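Local coordinates for protein VAPBC49 (Mycobacterium tuberculosis, PDB 5AF3) that is possibly the antitoxin component of a type II toxin-antitoxin system, with VapC45 as its cognate toxin, at residues G215-F218 against Q219-A222. Residues are numbered along the deposited sequence; the frame is centred on the assembly and turned at random.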
loop_
_atom_site.group_PDB
_atom_site.type_symbol
_atom_site.label_atom_id
_atom_site.label_comp_id
_atom_site.label_asym_id
_atom_site.label_seq_id
_atom_site.Cartn_x
_atom_site.Cartn_y
_atom_site.Cartn_z
ATOM N N GLY A 215 -1.137 16.062 -15.437
ATOM C CA GLY A 215 -1.100 15.514 -16.756
ATOM C C GLY A 215 0.244 15.497 -17.416
ATOM O O GLY A 215 0.334 15.184 -18.590
ATOM N N ALA A 216 1.317 15.793 -16.679
ATOM C CA ALA A 216 2.641 15.525 -17.224
ATOM C C ALA A 216 2.864 14.030 -17.431
ATOM O O ALA A 216 2.308 13.191 -16.686
ATOM C CB ALA A 216 3.755 16.119 -16.311
ATOM N N THR A 217 3.681 13.692 -18.436
ATOM C CA THR A 217 3.985 12.282 -18.707
ATOM C C THR A 217 4.931 11.749 -17.621
ATOM O O THR A 217 5.637 12.532 -16.942
ATOM C CB THR A 217 4.669 12.124 -20.055
ATOM O OG1 THR A 217 5.990 12.682 -19.960
ATOM C CG2 THR A 217 3.887 12.851 -21.125
ATOM N N PHE A 218 4.938 10.435 -17.438
ATOM C CA PHE A 218 5.896 9.802 -16.524
ATOM C C PHE A 218 7.347 10.165 -16.892
ATOM O O PHE A 218 8.163 10.433 -16.015
ATOM C CB PHE A 218 5.688 8.282 -16.432
ATOM C CG PHE A 218 4.528 7.891 -15.567
ATOM C CD1 PHE A 218 4.686 7.749 -14.178
ATOM C CD2 PHE A 218 3.271 7.670 -16.127
ATOM C CE1 PHE A 218 3.587 7.381 -13.354
ATOM C CE2 PHE A 218 2.168 7.339 -15.314
ATOM C CZ PHE A 218 2.331 7.167 -13.939
ATOM N N GLN A 219 7.657 10.207 -18.188
ATOM C CA GLN A 219 9.033 10.530 -18.624
ATOM C C GLN A 219 9.434 11.964 -18.228
ATOM O O GLN A 219 10.564 12.189 -17.725
ATOM C CB GLN A 219 9.210 10.319 -20.158
ATOM C CG GLN A 219 10.665 10.467 -20.631
ATOM C CD GLN A 219 11.587 9.440 -19.997
ATOM O OE1 GLN A 219 12.512 9.788 -19.234
ATOM N NE2 GLN A 219 11.343 8.163 -20.286
ATOM N N ALA A 220 8.521 12.903 -18.452
ATOM C CA ALA A 220 8.758 14.323 -18.157
ATOM C C ALA A 220 8.964 14.511 -16.663
ATOM O O ALA A 220 9.901 15.175 -16.228
ATOM C CB ALA A 220 7.612 15.174 -18.621
ATOM N N VAL A 221 8.078 13.918 -15.872
ATOM C CA VAL A 221 8.230 14.026 -14.401
ATOM C C VAL A 221 9.522 13.349 -13.928
ATOM O O VAL A 221 10.269 13.924 -13.126
ATOM C CB VAL A 221 6.973 13.481 -13.671
ATOM C CG1 VAL A 221 7.176 13.488 -12.134
ATOM C CG2 VAL A 221 5.750 14.362 -14.045
ATOM N N ALA A 222 9.821 12.163 -14.459
ATOM C CA ALA A 222 11.018 11.417 -14.036
ATOM C C ALA A 222 12.283 12.232 -14.281
ATOM O O ALA A 222 13.134 12.351 -13.397
ATOM C CB ALA A 222 11.095 10.074 -14.734
#
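Thr217 sets its hydroxyl against the open end of the first turn of helix 218-225, where OG1 accepts a hydrogen bond from Ala220 N at 3.0 Å and also lies 3.3 Å from the Ala220 CB methyl. The arrangement is a worked example of N-capping: with chi1 at 70°, OG1 sits between the backbone N and the carbonyl carbon of its own residue and faces forward, onto an amide that precedes the regular ladder of helical bonds. That ladder begins with the same residue, as Val221 N reaches Thr217 O at 3.0 Å in a nearly straight bond (173° at the hydrogen), and Ala222 N follows on Phe218 O. Just ahead of the cap, the Ala216 methyl closes tightly on Val221, CB to CG2 at 3.5 Å. Val221 CG2 stands beside its own backbone N, a position that also brings CG2 to 3.4 Å from Thr217 O. The preceding helix, 206-213, ends in a Schellman motif with Gly215 at positive phi, and only a short link leads from it to the Thr217 cap, consistent with a DUF433 domain, a member of the helix-turn-helix clan. The side chain of Phe218 leaves the turn and packs against Leu212 and Leu236, while its N is bonded to Glu155 of the second subunit. Hydroxyl and carboxylate thus each serve an early amide lacking a helical carbonyl before it, and the positive end of the helix dipole would probably ease the charge of Glu155.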